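Local coordinates for protein MtN3/saliva family (Thermodesulfovibrio yellowstonii, PDB 4RNG) that probably carries sugars across the membrane, as a SemiSWEET, a small bacterial homologue of the SWEET transporters, at residues K29-K32 against T33-A36; L41-F44 against I45-I49; L76-L79 against I80-K84. All blocks are in the same frame, centred on the assembly; numbering follows the deposited sequence.

Contact 1: residues K29-K32 against T33-A36; sequences KIYK and TKSA. With SO4 (sulfate ion), chain I.
Thr33 and Lys29 meet at the C-cap of helix 23-33, an alpha-L C-terminus where the chain stops being helical and turns off toward helix 41-60. The first residue off the helix is Lys34, with positive phi (58°). Two hydrogen bonds grip the carbonyl oxygen of Lys29. Thr33 N reaches Lys29 O at 3.0 Å, and Thr33 OG1 donates to the same Lys29 O at 2.9 Å from the opposite face of the carbonyl plane. With chi1 at 68°, OG1 sits between the backbone N and the carbonyl carbon of its own residue, which points it at Lys29 O. Ile30 O is held less firmly: Lys34 N gives it a weak bond, and Ser35 N adds a second weak one to Ile30 O at 3.5 Å.

The polar ends find partners beyond the turn. Lys34 bends at chi2 and lies alongside Tyr31, bringing NZ obliquely to within 3.2 Å of Tyr31 CE1; that same ammonium is hydrogen-bonded to Tyr87 OH. Ser35 OG is bonded to Asp38 of the second subunit. Lys29 is extended as far as its last torsion and also serves the dimer: Lys29 NZ is bonded to Val39 O of the second subunit and gives a 2.6 Å hydrogen bond to O3 of a sulfate, probably from the crystallisation liquor, that Leu41 N and Ala42 N of the second subunit also bind.

On the buried side, Ile30 CD1 rests 3.8 Å from Ala36 CB.

Contact 2: residues L41-F44 against I45-I49; sequences LAMF and IFMAI. With SO4 (sulfate ion), chain K.
Leu41 and Ile45 sit one turn apart at the start of helix 41-60, and their side chains cross at a slant. The tip of Ile45 does the touching: CD1 comes within 4.0 Å of Leu41 CG. Ile45 CG1 lies beside its own backbone N (chi1 -71°), which aims the longer branch back toward the preceding turn and lays CG1 at 3.2 Å from Leu41 O.

Phe46 is turned back in the same sense, and within this turn its ring meets backbone: Ala42 O lies at the ring's edge, near its plane, with Phe46 CD2 3.2 Å from the oxygen. Ala42 O also takes a straight hydrogen bond from Phe46 N (3.0 Å, 180° at the hydrogen), so one residue meets the carbonyl through both its amide and its ring.

The two methionines differ in shape. Met43 is fully extended, whereas Met47 bends at chi2 and chi3, carrying its SD and CE off from the turn; they approach through their CG atoms, 4.3 Å apart. Met47 CB and CG also press on Met43 O. Met43 and Phe46 also pack on Ala22 of the second subunit, and Met47 on its Thr19 as well as on Ile77 of its own chain. Buried Phe44 packs on Ile77 and Ile80 of helix 64-87.

At the first turn, Leu41 N gives a nearly straight 2.6 Å hydrogen bond to O1 of a sulfate, probably from the crystallisation liquor, and Ala42 N adds a weak one to O3. The positive helix end and Lys29 of the second subunit, also bonded to this ion, would both favour an anion here. Ser40 OG accepts from Met43 N. This is a Ser-capped start of a predicted transmembrane helix at the dimer interface of a SemiSWEET.

Contact 3: residues L76-L79 against I80-K84; sequences LIFL and IIFMK
Ile77 and Ile81 meet one turn apart on helix 64-87, the last transmembrane helix of the SemiSWEET three-helix bundle, whose predicted membrane-spanning part includes both segments. The well-packed flank is the one turned into the protein: Ile77 and Ile80 are buried, and both pack on Leu23 of helix 23-33. Ile81 stands at the margin of this flank, partly exposed. Ile81 CD1 touches Ile77 CG2 at 4.0 Å, branch end against branch end, and Ile81 CG1 settles 3.4 Å from Ile77 O. Ile81 CG1 stands beside its own backbone N (chi1 -66°), the torsion that sends this branch back over the previous turn. Regular helical bonds hold the backbone beneath these residues, among them Ile81 N to Ile77 O at 2.9 Å.

The opposite flank is looser. Phe78, Leu79 and Phe82 are exposed in the dimer and touch crystal neighbours, consistent with a surface that would face lipid. Phe82 brings its CB over one face of the Phe78 ring. The two rings do not stack: Phe78 CZ comes obliquely to Phe82 CD2 at 4.3 Å.

Between the flanks lies Met83, packed against Ile30 and Tyr31 of helix 23-33; a bend at chi3 (-64°) folds its methyl back, setting Met83 CE 3.9 Å from Leu79 O.

How the contacts relate
Along the chain the contacts come in series: contact 1 ends helix 23-33, contact 2 begins helix 41-60, and contact 3 lies in the later part of helix 64-87. Contact 3 is the common neighbour, its centre about 11 Å from that of contact 1 and about 10 Å from that of contact 2. Contacts 1 and 2, about 18 Å apart between centres, do not touch. Helix 64-87 thus lies between the other two, the order known from SemiSWEET bundles. Lys84 NZ probably bonds Ala36 O of contact 1, while its CG packs on Leu41 CD1 of contact 2. Across the dimer, Lys29 NZ of contact 1 in one subunit and Leu41 N of contact 2 in the other bind the same sulfate.

Contact 1: residues K29-K32 against T33-A36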
ATOM      1  N   LYS C  29      -7.014  14.455  -2.342  1.00 24.74           N
ATOM      2  CA  LYS C  29      -6.331  15.288  -3.317  1.00 26.50           C
ATOM      3  C   LYS C  29      -6.981  15.172  -4.690  1.00 28.49           C
ATOM      4  O   LYS C  29      -7.214  16.178  -5.369  1.00 29.25           O
ATOM      5  CB  LYS C  29      -4.853  14.909  -3.385  1.00 27.12           C
ATOM      6  CG  LYS C  29      -4.008  15.794  -4.250  1.00 23.28           C
ATOM      7  CD  LYS C  29      -2.580  15.308  -4.204  1.00 31.38           C
ATOM      8  CE  LYS C  29      -1.697  16.116  -5.126  1.00 39.62           C
ATOM      9  NZ  LYS C  29      -0.415  16.503  -4.482  1.00 45.48           N
ATOM     10  N   ILE C  30      -7.277  13.942  -5.091  1.00 24.98           N
ATOM     11  CA  ILE C  30      -7.946  13.714  -6.358  1.00 26.23           C
ATOM     12  C   ILE C  30      -9.308  14.394  -6.346  1.00 29.61           C
ATOM     13  O   ILE C  30      -9.682  15.060  -7.304  1.00 34.29           O
ATOM     14  CB  ILE C  30      -8.097  12.209  -6.642  1.00 24.39           C
ATOM     15  CG1 ILE C  30      -6.715  11.592  -6.870  1.00 20.91           C
ATOM     16  CG2 ILE C  30      -8.969  11.984  -7.858  1.00 24.26           C
ATOM     17  CD1 ILE C  30      -6.730  10.088  -7.000  1.00 30.96           C
ATOM     18  N   TYR C  31     -10.014  14.265  -5.225  1.00 30.84           N
ATOM     19  CA  TYR C  31     -11.338  14.857  -5.057  1.00 27.22           C
ATOM     20  C   TYR C  31     -11.335  16.376  -5.076  1.00 31.31           C
ATOM     21  O   TYR C  31     -12.208  17.010  -5.677  1.00 26.32           O
ATOM     22  CB  TYR C  31     -11.954  14.423  -3.739  1.00 21.29           C
ATOM     23  CG  TYR C  31     -13.278  15.083  -3.502  1.00 30.64           C
ATOM     24  CD1 TYR C  31     -14.380  14.768  -4.274  1.00 34.58           C
ATOM     25  CD2 TYR C  31     -13.408  16.076  -2.543  1.00 29.21           C
ATOM     26  CE1 TYR C  31     -15.591  15.386  -4.064  1.00 38.77           C
ATOM     27  CE2 TYR C  31     -14.614  16.705  -2.325  1.00 31.38           C
ATOM     28  CZ  TYR C  31     -15.704  16.357  -3.091  1.00 38.65           C
ATOM     29  OH  TYR C  31     -16.918  16.981  -2.888  1.00 42.40           O
ATOM     30  N   LYS C  32     -10.355  16.957  -4.404  1.00 30.49           N
ATOM     31  CA  LYS C  32     -10.312  18.394  -4.274  1.00 33.42           C
ATOM     32  C   LYS C  32      -9.942  19.015  -5.615  1.00 35.71           C
ATOM     33  O   LYS C  32     -10.506  20.037  -5.998  1.00 38.96           O
ATOM     34  CB  LYS C  32      -9.327  18.791  -3.179  1.00 39.05           C
ATOM     35  CG  LYS C  32      -8.978  20.272  -3.127  1.00 51.64           C
ATOM     36  CD  LYS C  32      -8.021  20.542  -1.969  1.00 54.83           C
ATOM     37  CE  LYS C  32      -7.559  21.986  -1.933  1.00 57.82           C
ATOM     38  NZ  LYS C  32      -6.617  22.225  -0.796  1.00 57.51           N
ATOM     39  N   THR C  33      -9.037  18.373  -6.348  1.00 30.19           N
ATOM     40  CA  THR C  33      -8.577  18.924  -7.624  1.00 30.12           C
ATOM     41  C   THR C  33      -9.301  18.334  -8.829  1.00 34.96           C
ATOM     42  O   THR C  33      -9.162  18.840  -9.940  1.00 33.05           O
ATOM     43  CB  THR C  33      -7.080  18.703  -7.832  1.00 30.00           C
ATOM     44  OG1 THR C  33      -6.819  17.301  -8.006  1.00 31.13           O
ATOM     45  CG2 THR C  33      -6.296  19.237  -6.643  1.00 27.99           C
ATOM     46  N   LYS C  34     -10.063  17.264  -8.616  1.00 36.17           N
ATOM     47  CA  LYS C  34     -10.810  16.627  -9.704  1.00 37.72           C
ATOM     48  C   LYS C  34      -9.898  16.162 -10.852  1.00 41.28           C
ATOM     49  O   LYS C  34     -10.305  16.132 -12.013  1.00 51.46           O
ATOM     50  CB  LYS C  34     -11.874  17.603 -10.249  1.00 44.57           C
ATOM     51  CG  LYS C  34     -12.753  18.255  -9.176  1.00 44.56           C
ATOM     52  CD  LYS C  34     -13.804  17.271  -8.702  1.00 50.23           C
ATOM     53  CE  LYS C  34     -14.639  17.825  -7.563  1.00 54.69           C
ATOM     54  NZ  LYS C  34     -15.455  16.729  -6.967  1.00 57.04           N
ATOM     55  N   SER C  35      -8.658  15.817 -10.533  1.00 35.85           N
ATOM     56  CA  SER C  35      -7.729  15.347 -11.551  1.00 38.67           C
ATOM     57  C   SER C  35      -6.834  14.248 -10.993  1.00 39.76           C
ATOM     58  O   SER C  35      -6.426  14.307  -9.840  1.00 44.84           O
ATOM     59  CB  SER C  35      -6.877  16.497 -12.087  1.00 40.77           C
ATOM     60  OG  SER C  35      -5.905  16.872 -11.136  1.00 43.83           O
ATOM     61  N   ALA C  36      -6.545  13.234 -11.798  1.00 32.90           N
ATOM     62  CA  ALA C  36      -5.695  12.149 -11.333  1.00 35.13           C
ATOM     63  C   ALA C  36      -4.822  11.650 -12.480  1.00 29.17           C
ATOM     64  O   ALA C  36      -4.395  10.501 -12.505  1.00 28.76           O
ATOM     65  CB  ALA C  36      -6.539  11.002 -10.732  1.00 21.63           C
TER
HETATM   66  S   SO4 I 103       0.868  16.673  -1.067  1.00 73.04           S
HETATM   67  O1  SO4 I 103      -0.202  17.659  -1.182  1.00 76.82           O
HETATM   68  O2  SO4 I 103       2.091  17.338  -0.607  1.00 66.44           O
HETATM   69  O3  SO4 I 103       1.104  16.072  -2.378  1.00 73.11           O
HETATM   70  O4  SO4 I 103       0.448  15.632  -0.129  1.00 66.78           O

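Contact 2: residues L41-F44 against I45-I49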
ATOM      1  N   LEU C  41      -2.969   4.072 -12.327  1.00 27.29           N
ATOM      2  CA  LEU C  41      -4.100   3.175 -12.172  1.00 26.93           C
ATOM      3  C   LEU C  41      -3.617   1.743 -11.973  1.00 25.53           C
ATOM      4  O   LEU C  41      -4.182   0.990 -11.176  1.00 18.01           O
ATOM      5  CB  LEU C  41      -5.029   3.269 -13.386  1.00 32.64           C
ATOM      6  CG  LEU C  41      -6.331   2.461 -13.342  1.00 38.32           C
ATOM      7  CD1 LEU C  41      -7.217   2.903 -12.191  1.00 36.80           C
ATOM      8  CD2 LEU C  41      -7.081   2.544 -14.673  1.00 39.47           C
ATOM      9  N   ALA C  42      -2.555   1.375 -12.685  1.00 18.85           N
ATOM     10  CA  ALA C  42      -2.023   0.013 -12.580  1.00 18.55           C
ATOM     11  C   ALA C  42      -1.678  -0.311 -11.145  1.00 20.89           C
ATOM     12  O   ALA C  42      -2.038  -1.373 -10.640  1.00 31.12           O
ATOM     13  CB  ALA C  42      -0.801  -0.170 -13.475  1.00 19.03           C
ATOM     14  N   MET C  43      -0.987   0.616 -10.494  1.00 18.48           N
ATOM     15  CA  MET C  43      -0.584   0.450  -9.111  1.00 18.27           C
ATOM     16  C   MET C  43      -1.779   0.114  -8.228  1.00 19.85           C
ATOM     17  O   MET C  43      -1.711  -0.801  -7.404  1.00 20.21           O
ATOM     18  CB  MET C  43       0.129   1.703  -8.582  1.00 18.70           C
ATOM     19  CG  MET C  43       0.332   1.647  -7.078  1.00 18.50           C
ATOM     20  SD  MET C  43       1.028   3.118  -6.329  1.00 38.34           S
ATOM     21  CE  MET C  43       0.612   2.818  -4.610  1.00 61.01           C
ATOM     22  N   PHE C  44      -2.873   0.847  -8.386  1.00 19.35           N
ATOM     23  CA  PHE C  44      -4.001   0.619  -7.495  1.00 17.24           C
ATOM     24  C   PHE C  44      -4.790  -0.621  -7.898  1.00 16.86           C
ATOM     25  O   PHE C  44      -5.329  -1.317  -7.032  1.00 19.80           O
ATOM     26  CB  PHE C  44      -4.899   1.843  -7.437  1.00 22.30           C
ATOM     27  CG  PHE C  44      -4.341   2.938  -6.578  1.00 26.58           C
ATOM     28  CD1 PHE C  44      -4.386   2.839  -5.201  1.00 24.05           C
ATOM     29  CD2 PHE C  44      -3.729   4.044  -7.148  1.00 32.07           C
ATOM     30  CE1 PHE C  44      -3.852   3.830  -4.410  1.00 23.33           C
ATOM     31  CE2 PHE C  44      -3.197   5.042  -6.360  1.00 30.78           C
ATOM     32  CZ  PHE C  44      -3.258   4.935  -4.987  1.00 27.32           C
ATOM     33  N   ILE C  45      -4.826  -0.924  -9.194  1.00 17.00           N
ATOM     34  CA  ILE C  45      -5.477  -2.145  -9.643  1.00 21.58           C
ATOM     35  C   ILE C  45      -4.854  -3.350  -8.976  1.00 20.82           C
ATOM     36  O   ILE C  45      -5.525  -4.140  -8.325  1.00 23.41           O
ATOM     37  CB  ILE C  45      -5.349  -2.341 -11.158  1.00 40.83           C
ATOM     38  CG1 ILE C  45      -6.198  -1.346 -11.938  1.00 37.74           C
ATOM     39  CG2 ILE C  45      -5.809  -3.722 -11.545  1.00 44.96           C
ATOM     40  CD1 ILE C  45      -6.008  -1.521 -13.456  1.00 28.73           C
ATOM     41  N   PHE C  46      -3.547  -3.470  -9.130  1.00 21.99           N
ATOM     42  CA  PHE C  46      -2.830  -4.595  -8.577  1.00 22.49           C
ATOM     43  C   PHE C  46      -2.725  -4.531  -7.051  1.00 16.54           C
ATOM     44  O   PHE C  46      -2.649  -5.567  -6.401  1.00 20.23           O
ATOM     45  CB  PHE C  46      -1.468  -4.694  -9.251  1.00 22.32           C
ATOM     46  CG  PHE C  46      -1.556  -5.208 -10.663  1.00 22.73           C
ATOM     47  CD1 PHE C  46      -1.809  -6.543 -10.913  1.00 24.04           C
ATOM     48  CD2 PHE C  46      -1.415  -4.350 -11.736  1.00 27.77           C
ATOM     49  CE1 PHE C  46      -1.912  -7.015 -12.204  1.00 29.23           C
ATOM     50  CE2 PHE C  46      -1.512  -4.819 -13.032  1.00 33.85           C
ATOM     51  CZ  PHE C  46      -1.762  -6.153 -13.265  1.00 34.89           C
ATOM     52  N   MET C  47      -2.684  -3.327  -6.484  1.00 16.64           N
ATOM     53  CA  MET C  47      -2.679  -3.193  -5.035  1.00 25.97           C
ATOM     54  C   MET C  47      -3.941  -3.863  -4.483  1.00 31.11           C
ATOM     55  O   MET C  47      -3.869  -4.648  -3.537  1.00 16.07           O
ATOM     56  CB  MET C  47      -2.650  -1.723  -4.587  1.00 26.30           C
ATOM     57  CG  MET C  47      -1.276  -1.172  -4.231  1.00 37.41           C
ATOM     58  SD  MET C  47      -0.282  -2.267  -3.195  1.00 70.60           S
ATOM     59  CE  MET C  47      -1.208  -2.241  -1.670  1.00 74.06           C
ATOM     60  N   ALA C  48      -5.085  -3.573  -5.104  1.00 16.01           N
ATOM     61  CA  ALA C  48      -6.363  -4.116  -4.663  1.00 15.70           C
ATOM     62  C   ALA C  48      -6.352  -5.641  -4.598  1.00 20.14           C
ATOM     63  O   ALA C  48      -6.717  -6.218  -3.567  1.00 22.68           O
ATOM     64  CB  ALA C  48      -7.479  -3.640  -5.570  1.00 15.65           C
ATOM     65  N   ILE C  49      -5.928  -6.302  -5.676  1.00 15.67           N
ATOM     66  CA  ILE C  49      -5.867  -7.771  -5.660  1.00 15.64           C
ATOM     67  C   ILE C  49      -4.917  -8.292  -4.599  1.00 18.77           C
ATOM     68  O   ILE C  49      -5.273  -9.211  -3.853  1.00 18.61           O
ATOM     69  CB  ILE C  49      -5.451  -8.365  -6.997  1.00 15.78           C
ATOM     70  CG1 ILE C  49      -6.488  -8.041  -8.056  1.00 26.43           C
ATOM     71  CG2 ILE C  49      -5.334  -9.861  -6.890  1.00 28.54           C
ATOM     72  CD1 ILE C  49      -5.963  -7.084  -9.011  1.00 31.20           C
TER
HETATM   73  S   SO4 K 101      -1.710   3.976 -15.675  1.00 64.96           S
HETATM   74  O1  SO4 K 101      -2.346   4.915 -14.753  1.00 63.53           O
HETATM   75  O2  SO4 K 101      -1.581   4.625 -16.981  1.00 66.38           O
HETATM   76  O3  SO4 K 101      -2.538   2.783 -15.811  1.00 67.10           O
HETATM   77  O4  SO4 K 101      -0.405   3.572 -15.143  1.00 60.29           O

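Contact 3: residues L76-L79 against I80-K84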
ATOM      1  N   LEU C  76     -10.954   1.995   0.610  1.00 19.43           N
ATOM      2  CA  LEU C  76     -10.353   3.276   0.282  1.00 21.44           C
ATOM      3  C   LEU C  76      -9.713   3.247  -1.109  1.00 21.59           C
ATOM      4  O   LEU C  76      -9.816   4.206  -1.879  1.00 16.75           O
ATOM      5  CB  LEU C  76      -9.327   3.653   1.361  1.00 18.64           C
ATOM      6  CG  LEU C  76      -9.905   3.889   2.764  1.00 20.13           C
ATOM      7  CD1 LEU C  76      -8.797   4.127   3.763  1.00 16.84           C
ATOM      8  CD2 LEU C  76     -10.920   5.039   2.802  1.00 18.13           C
ATOM      9  N   ILE C  77      -9.095   2.118  -1.448  1.00 20.66           N
ATOM     10  CA  ILE C  77      -8.458   1.974  -2.751  1.00 24.82           C
ATOM     11  C   ILE C  77      -9.493   2.000  -3.846  1.00 30.28           C
ATOM     12  O   ILE C  77      -9.299   2.641  -4.880  1.00 31.90           O
ATOM     13  CB  ILE C  77      -7.628   0.700  -2.842  1.00 16.17           C
ATOM     14  CG1 ILE C  77      -6.245   0.978  -2.267  1.00 16.41           C
ATOM     15  CG2 ILE C  77      -7.452   0.261  -4.278  1.00 16.20           C
ATOM     16  CD1 ILE C  77      -5.337  -0.218  -2.297  1.00 18.18           C
ATOM     17  N   PHE C  78     -10.620   1.342  -3.597  1.00 26.50           N
ATOM     18  CA  PHE C  78     -11.707   1.399  -4.546  1.00 21.33           C
ATOM     19  C   PHE C  78     -12.169   2.842  -4.779  1.00 21.65           C
ATOM     20  O   PHE C  78     -12.485   3.202  -5.913  1.00 19.84           O
ATOM     21  CB  PHE C  78     -12.879   0.551  -4.098  1.00 18.22           C
ATOM     22  CG  PHE C  78     -14.092   0.778  -4.914  1.00 18.47           C
ATOM     23  CD1 PHE C  78     -14.198   0.213  -6.175  1.00 15.90           C
ATOM     24  CD2 PHE C  78     -15.112   1.575  -4.446  1.00 18.74           C
ATOM     25  CE1 PHE C  78     -15.310   0.434  -6.946  1.00 20.00           C
ATOM     26  CE2 PHE C  78     -16.235   1.803  -5.218  1.00 22.94           C
ATOM     27  CZ  PHE C  78     -16.329   1.232  -6.469  1.00 22.22           C
ATOM     28  N   LEU C  79     -12.239   3.665  -3.738  1.00 16.56           N
ATOM     29  CA  LEU C  79     -12.606   5.062  -3.981  1.00 21.14           C
ATOM     30  C   LEU C  79     -11.695   5.689  -4.992  1.00 17.41           C
ATOM     31  O   LEU C  79     -12.151   6.335  -5.923  1.00 27.60           O
ATOM     32  CB  LEU C  79     -12.557   5.920  -2.716  1.00 20.14           C
ATOM     33  CG  LEU C  79     -13.851   6.134  -1.964  1.00 27.76           C
ATOM     34  CD1 LEU C  79     -14.405   4.809  -1.513  1.00 35.31           C
ATOM     35  CD2 LEU C  79     -13.558   7.036  -0.797  1.00 29.06           C
ATOM     36  N   ILE C  80     -10.399   5.475  -4.793  1.00 23.89           N
ATOM     37  CA  ILE C  80      -9.375   6.058  -5.629  1.00 17.82           C
ATOM     38  C   ILE C  80      -9.519   5.579  -7.059  1.00 17.88           C
ATOM     39  O   ILE C  80      -9.436   6.387  -7.983  1.00 18.38           O
ATOM     40  CB  ILE C  80      -7.969   5.740  -5.088  1.00 17.79           C
ATOM     41  CG1 ILE C  80      -7.749   6.525  -3.790  1.00 22.95           C
ATOM     42  CG2 ILE C  80      -6.907   6.105  -6.094  1.00 18.23           C
ATOM     43  CD1 ILE C  80      -6.568   6.051  -2.974  1.00 17.85           C
ATOM     44  N   ILE C  81      -9.747   4.280  -7.240  1.00 17.43           N
ATOM     45  CA  ILE C  81      -9.956   3.731  -8.582  1.00 30.96           C
ATOM     46  C   ILE C  81     -11.173   4.392  -9.257  1.00 30.46           C
ATOM     47  O   ILE C  81     -11.126   4.776 -10.428  1.00 29.14           O
ATOM     48  CB  ILE C  81     -10.150   2.196  -8.541  1.00 19.80           C
ATOM     49  CG1 ILE C  81      -8.862   1.519  -8.070  1.00 16.82           C
ATOM     50  CG2 ILE C  81     -10.564   1.660  -9.907  1.00 17.07           C
ATOM     51  CD1 ILE C  81      -8.972   0.004  -7.935  1.00 16.40           C
ATOM     52  N   PHE C  82     -12.251   4.536  -8.492  1.00 24.83           N
ATOM     53  CA  PHE C  82     -13.487   5.149  -8.969  1.00 17.88           C
ATOM     54  C   PHE C  82     -13.279   6.620  -9.412  1.00 31.77           C
ATOM     55  O   PHE C  82     -13.843   7.052 -10.420  1.00 25.54           O
ATOM     56  CB  PHE C  82     -14.559   5.026  -7.888  1.00 23.96           C
ATOM     57  CG  PHE C  82     -15.872   5.614  -8.265  1.00 25.68           C
ATOM     58  CD1 PHE C  82     -16.139   6.958  -8.068  1.00 28.83           C
ATOM     59  CD2 PHE C  82     -16.856   4.812  -8.802  1.00 24.32           C
ATOM     60  CE1 PHE C  82     -17.361   7.495  -8.408  1.00 30.69           C
ATOM     61  CE2 PHE C  82     -18.075   5.346  -9.151  1.00 29.04           C
ATOM     62  CZ  PHE C  82     -18.324   6.694  -8.957  1.00 18.62           C
ATOM     63  N   MET C  83     -12.503   7.389  -8.648  1.00 18.74           N
ATOM     64  CA  MET C  83     -12.212   8.775  -9.009  1.00 19.46           C
ATOM     65  C   MET C  83     -11.201   8.917 -10.154  1.00 26.40           C
ATOM     66  O   MET C  83     -11.255   9.885 -10.930  1.00 21.17           O
ATOM     67  CB  MET C  83     -11.723   9.561  -7.795  1.00 37.81           C
ATOM     68  CG  MET C  83     -12.837  10.090  -6.911  1.00 42.15           C
ATOM     69  SD  MET C  83     -12.201  11.097  -5.564  1.00 37.39           S
ATOM     70  CE  MET C  83     -11.250   9.867  -4.651  1.00 22.20           C
ATOM     71  N   LYS C  84     -10.273   7.970 -10.250  1.00 24.79           N
ATOM     72  CA  LYS C  84      -9.383   7.912 -11.401  1.00 27.40           C
ATOM     73  C   LYS C  84     -10.213   7.740 -12.685  1.00 32.03           C
ATOM     74  O   LYS C  84      -9.994   8.446 -13.671  1.00 28.01           O
ATOM     75  CB  LYS C  84      -8.370   6.785 -11.241  1.00 23.51           C
ATOM     76  CG  LYS C  84      -7.469   6.559 -12.447  1.00 24.53           C
ATOM     77  CD  LYS C  84      -6.419   7.651 -12.617  1.00 28.83           C
ATOM     78  CE  LYS C  84      -5.410   7.258 -13.698  1.00 20.87           C
ATOM     79  NZ  LYS C  84      -4.788   8.430 -14.346  1.00 21.78           N
TER